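Local coordinates for 65 kDa virulence protein (Salmonella typhimurium, PDB 2GWM), which transfers ADP-ribose from NAD+ to arginine through this transferase domain of the toxin, probably modifying host actin so that it cannot polymerise, at residues A[171-176]-A[193-198]; A[83-88]-A[92-97]. All coordinates share one frame; numbering follows the deposited sequence.

Contact 1: A[171-176]-A[193-198]; sequences ASQLSK and IINMRV
Two torsions carry Ile193 to helix 168-175: CG1 stands anti to the carbonyl carbon (chi1 -57°) and CD1 continues outward from it (chi2 160°), so that a single methyl makes the apolar contact. It settles against the turn at Gln173 and Leu174, with Ile193 CD1 3.9 Å from Gln173 CB. The same methyl lies 3.7 Å from Leu174 N and thus reaches the backbone. Leu174 meets it with CB, 4.1 Å from Ile193 CD1, and with one branch methyl at about the same range; beyond the contact it packs on Leu179 and Ile190.

Further along the strand, Gln173 and Asn195 bring their amides close together. The two planes differ by 25°, nearly coplanar, and Gln173 OE1 is modelled 3.2 Å from Asn195 OD1. The Asn195 amide is probably turned over, which leaves the bonding of this pair doubtful. Gln173 NE2 has a partner one turn back, a hydrogen bond to Asp169 OD1 that helps fix the glutamine.

The segment axes pass 10.3 Å apart, a usual spacing for a helix on a sheet, but few residues meet and 156 Å² is buried. The helix lies in the connection from strand 155-164 to its antiparallel neighbour 192-198, where Ile193 pairs with Val163. This is a helix laid over the end of two adjacent strands in the central mixed sheet of the ADP-ribosyltransferase core.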
# COMPACT_ATOMS: atom_id res chain seq x y z
N ALA A 171 20.54 -14.52 4.34
CA ALA A 171 20.06 -15.23 5.51
C ALA A 171 20.08 -14.27 6.72
O ALA A 171 19.16 -14.28 7.58
CB ALA A 171 20.94 -16.40 5.80
N SER A 172 21.15 -13.49 6.86
CA SER A 172 21.31 -12.56 7.96
C SER A 172 20.29 -11.45 7.83
O SER A 172 19.62 -11.14 8.81
CB SER A 172 22.69 -11.96 7.95
OG SER A 172 22.93 -11.13 9.06
N GLN A 173 20.16 -10.86 6.63
CA GLN A 173 19.17 -9.77 6.51
C GLN A 173 17.79 -10.25 6.82
O GLN A 173 16.99 -9.59 7.49
CB GLN A 173 19.28 -9.13 5.15
CG GLN A 173 20.56 -8.33 4.94
CD GLN A 173 20.48 -7.34 3.81
OE1 GLN A 173 19.43 -6.73 3.57
NE2 GLN A 173 21.57 -7.18 3.10
N LEU A 174 17.46 -11.42 6.31
CA LEU A 174 16.14 -11.97 6.55
C LEU A 174 15.90 -12.21 8.02
O LEU A 174 14.82 -11.95 8.55
CB LEU A 174 15.96 -13.26 5.75
CG LEU A 174 14.57 -13.81 5.67
CD1 LEU A 174 13.64 -12.83 5.05
CD2 LEU A 174 14.55 -15.09 4.95
N SER A 175 16.92 -12.67 8.74
CA SER A 175 16.80 -12.99 10.14
C SER A 175 16.56 -11.74 11.00
O SER A 175 16.09 -11.86 12.11
CB SER A 175 18.08 -13.67 10.62
OG SER A 175 19.13 -12.76 10.83
N LYS A 176 16.89 -10.59 10.44
CA LYS A 176 16.75 -9.29 11.14
C LYS A 176 15.47 -8.59 10.75
O LYS A 176 15.20 -7.48 11.20
CB LYS A 176 18.02 -8.44 10.93
CG LYS A 176 19.25 -9.17 11.47
CD LYS A 176 20.44 -8.32 11.63
CE LYS A 176 21.61 -9.10 12.19
NZ LYS A 176 22.56 -8.13 12.82
N ILE A 193 14.95 -9.82 -0.95
CA ILE A 193 14.68 -8.65 -0.15
C ILE A 193 15.06 -7.45 -0.95
O ILE A 193 16.13 -7.40 -1.54
CB ILE A 193 15.46 -8.68 1.23
CG1 ILE A 193 15.13 -9.92 2.03
CG2 ILE A 193 15.25 -7.36 2.02
CD1 ILE A 193 16.20 -10.20 3.08
N ILE A 194 14.19 -6.43 -0.91
CA ILE A 194 14.48 -5.18 -1.54
C ILE A 194 14.46 -4.16 -0.44
O ILE A 194 13.46 -3.95 0.22
CB ILE A 194 13.51 -4.78 -2.63
CG1 ILE A 194 13.40 -5.87 -3.67
CG2 ILE A 194 13.99 -3.47 -3.27
CD1 ILE A 194 12.43 -5.56 -4.79
N ASN A 195 15.61 -3.50 -0.25
CA ASN A 195 15.79 -2.39 0.70
C ASN A 195 15.49 -1.11 -0.06
O ASN A 195 16.16 -0.79 -1.05
CB ASN A 195 17.21 -2.40 1.26
CG ASN A 195 17.53 -3.66 2.00
OD1 ASN A 195 18.49 -4.42 1.62
ND2 ASN A 195 16.82 -3.87 3.07
N MET A 196 14.52 -0.38 0.44
CA MET A 196 13.97 0.82 -0.20
C MET A 196 13.94 1.95 0.77
O MET A 196 13.97 1.75 1.99
CB MET A 196 12.48 0.61 -0.59
CG MET A 196 12.23 -0.51 -1.42
SD MET A 196 10.54 -0.49 -1.91
CE MET A 196 10.70 -1.09 -3.51
N ARG A 197 13.74 3.18 0.25
CA ARG A 197 13.61 4.35 1.10
C ARG A 197 12.54 5.26 0.54
O ARG A 197 12.55 5.55 -0.66
CB ARG A 197 14.92 5.11 1.18
CG ARG A 197 14.90 6.28 2.12
CD ARG A 197 16.31 6.88 2.36
NE ARG A 197 17.24 5.86 2.73
CZ ARG A 197 17.40 5.34 3.93
NH1 ARG A 197 16.76 5.83 4.98
NH2 ARG A 197 18.18 4.28 4.04
N VAL A 198 11.60 5.67 1.39
CA VAL A 198 10.60 6.68 0.94
C VAL A 198 11.29 8.04 0.85
O VAL A 198 11.99 8.43 1.77
CB VAL A 198 9.39 6.70 1.88
CG1 VAL A 198 8.46 7.88 1.52
CG2 VAL A 198 8.61 5.42 1.77

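Contact 2: A[83-88]-A[92-97]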
# COMPACT_ATOMS: atom_id res chain seq x y z
N LEU A 83 5.40 -8.65 -1.18
CA LEU A 83 4.82 -8.54 -2.54
C LEU A 83 5.07 -9.80 -3.36
O LEU A 83 6.08 -10.49 -3.22
CB LEU A 83 5.41 -7.36 -3.36
CG LEU A 83 5.22 -5.89 -3.04
CD1 LEU A 83 5.85 -5.06 -4.14
CD2 LEU A 83 3.77 -5.56 -2.92
N LYS A 84 4.17 -10.10 -4.28
CA LYS A 84 4.40 -11.10 -5.26
C LYS A 84 4.82 -10.36 -6.49
O LYS A 84 3.97 -9.70 -7.14
CB LYS A 84 3.11 -11.86 -5.49
CG LYS A 84 3.29 -13.05 -6.30
CD LYS A 84 1.98 -13.79 -6.47
CE LYS A 84 2.23 -15.20 -6.94
NZ LYS A 84 3.30 -15.30 -8.02
N LEU A 85 6.11 -10.41 -6.81
CA LEU A 85 6.63 -9.79 -8.03
C LEU A 85 7.02 -10.73 -9.12
O LEU A 85 7.32 -10.27 -10.22
CB LEU A 85 7.84 -8.91 -7.75
CG LEU A 85 7.67 -7.66 -6.92
CD1 LEU A 85 9.05 -6.95 -6.83
CD2 LEU A 85 6.59 -6.75 -7.49
N ASP A 86 6.99 -12.05 -8.90
CA ASP A 86 7.49 -12.98 -9.88
C ASP A 86 6.44 -13.51 -10.85
O ASP A 86 6.72 -14.47 -11.58
CB ASP A 86 8.22 -14.14 -9.19
CG ASP A 86 9.50 -13.70 -8.57
OD1 ASP A 86 10.24 -12.99 -9.23
OD2 ASP A 86 9.81 -14.08 -7.44
N LYS A 87 5.30 -12.83 -10.93
CA LYS A 87 4.26 -13.14 -11.94
C LYS A 87 4.74 -12.68 -13.32
O LYS A 87 5.20 -11.54 -13.46
CB LYS A 87 2.96 -12.42 -11.62
CG LYS A 87 2.45 -12.56 -10.18
CD LYS A 87 0.96 -12.30 -9.98
CE LYS A 87 0.46 -11.06 -10.71
NZ LYS A 87 -1.04 -11.06 -10.88
N PRO A 88 4.61 -13.53 -14.35
CA PRO A 88 4.80 -13.05 -15.73
C PRO A 88 4.30 -11.63 -16.01
O PRO A 88 5.07 -10.82 -16.50
CB PRO A 88 4.02 -14.08 -16.54
CG PRO A 88 4.34 -15.36 -15.80
CD PRO A 88 4.32 -14.98 -14.34
N ASP A 92 7.69 -6.26 -15.84
CA ASP A 92 8.24 -4.91 -15.94
C ASP A 92 8.24 -4.25 -14.58
O ASP A 92 9.16 -3.50 -14.26
CB ASP A 92 7.51 -4.04 -16.99
CG ASP A 92 7.71 -4.56 -18.41
OD1 ASP A 92 8.80 -5.11 -18.73
OD2 ASP A 92 6.76 -4.42 -19.22
N VAL A 93 7.24 -4.55 -13.76
CA VAL A 93 7.25 -4.08 -12.37
C VAL A 93 8.47 -4.66 -11.63
O VAL A 93 9.19 -3.95 -10.92
CB VAL A 93 5.95 -4.46 -11.64
CG1 VAL A 93 5.95 -3.90 -10.23
CG2 VAL A 93 4.68 -3.96 -12.45
N LEU A 94 8.67 -5.96 -11.76
CA LEU A 94 9.86 -6.58 -11.16
C LEU A 94 11.15 -5.88 -11.58
O LEU A 94 12.03 -5.61 -10.73
CB LEU A 94 9.93 -8.06 -11.52
CG LEU A 94 11.18 -8.84 -11.11
CD1 LEU A 94 11.31 -8.85 -9.63
CD2 LEU A 94 11.10 -10.26 -11.63
N LYS A 95 11.29 -5.60 -12.88
CA LYS A 95 12.52 -4.99 -13.35
C LYS A 95 12.69 -3.62 -12.72
O LYS A 95 13.77 -3.29 -12.28
CB LYS A 95 12.48 -4.83 -14.85
CG LYS A 95 13.74 -4.16 -15.37
CD LYS A 95 13.90 -4.27 -16.87
CE LYS A 95 15.25 -3.67 -17.30
NZ LYS A 95 16.45 -4.38 -16.71
N GLU A 96 11.62 -2.85 -12.67
CA GLU A 96 11.64 -1.52 -12.02
C GLU A 96 12.10 -1.58 -10.54
O GLU A 96 12.95 -0.81 -10.08
CB GLU A 96 10.24 -0.90 -12.02
CG GLU A 96 9.84 -0.18 -13.26
CD GLU A 96 9.46 1.27 -12.94
OE1 GLU A 96 10.30 2.15 -13.27
OE2 GLU A 96 8.36 1.49 -12.32
N TYR A 97 11.54 -2.52 -9.80
CA TYR A 97 11.80 -2.58 -8.36
C TYR A 97 13.16 -3.19 -8.03
O TYR A 97 13.59 -3.12 -6.88
CB TYR A 97 10.70 -3.44 -7.70
CG TYR A 97 9.44 -2.68 -7.38
CD1 TYR A 97 8.70 -2.10 -8.39
CD2 TYR A 97 9.05 -2.47 -6.09
CE1 TYR A 97 7.54 -1.33 -8.11
CE2 TYR A 97 7.88 -1.72 -5.81
CZ TYR A 97 7.16 -1.16 -6.83
OH TYR A 97 6.02 -0.38 -6.65
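The phenol ring of Tyr97 meets two leucine methyls, and both approach it obliquely: Leu83 CD1, 4.3 Å from Tyr97 CE2, and Leu85 CD1, which also touches the base of the side chain, 4.0 Å from Tyr97 CB. The second flat group, the carboxylate of Asp86, passes close to an apolar branch, with Asp86 OD1 3.7 Å from Leu94 CD2. That oxygen also forms a salt bridge to Arg192 NH2, and Leu94 itself rests on Arg192.

Leu85 is the hub, the one buried residue among those that touch. Its CD1 lies between Tyr97 and Leu94, while Leu85 CD2 lies 4.0 Å from Val93 CG1. Lower on the chain, Leu85 CB is 3.9 Å from Leu94 CD1. Leu94 holds its CG anti to the backbone N (chi1 173°), which carries the forked end across to the loop, one branch on Leu85 and the other near Asp86. The backbones are close as well: the CA atoms of Leu85 and Leu94 are 5.5 Å apart, and Leu85 O is 3.7 Å from Leu94 CB.

Loop 83-88 is held from outside the pair, because Leu85 N and Asp86 N bond to the two carboxylate oxygens of Asp121. Leu83 ends strand 78-83, which also carries Arg81, a predicted active-site residue. Across the 259 Å² interface itself the interactions are mostly apolar packing, with two oxygens resting against leucine carbons, so the fit of loop to helix probably depends on shape, while Leu85 N, Asp86 N and the Asp86 carboxylate find Asp121 and Arg192 outside it.

How the contacts relate
Contact 1 is partly buried and contact 2 is a surface contact, yet they share strand 192-198, whose residues help form one and pack against the other. Ile193 and Asn195 turn toward helix 168-175, whereas Ile194 and Met196 meet helix 91-97: Met196 CE lies 3.4 Å from Tyr97 CD2, and Ile194 CD1 is 3.4 Å from Tyr97 O. The contact centres are about 17 Å apart. Contact 1 mixes one methyl with an amide pair and buries less, 156 Å² against 259 Å²; contact 2 is a cluster of apolar side chains centred on Leu85, with Tyr97 at one side. Both join neighbours in sequence: contact 1 a helix and the next strand across a long connection, contact 2 a loop and the helix just after it.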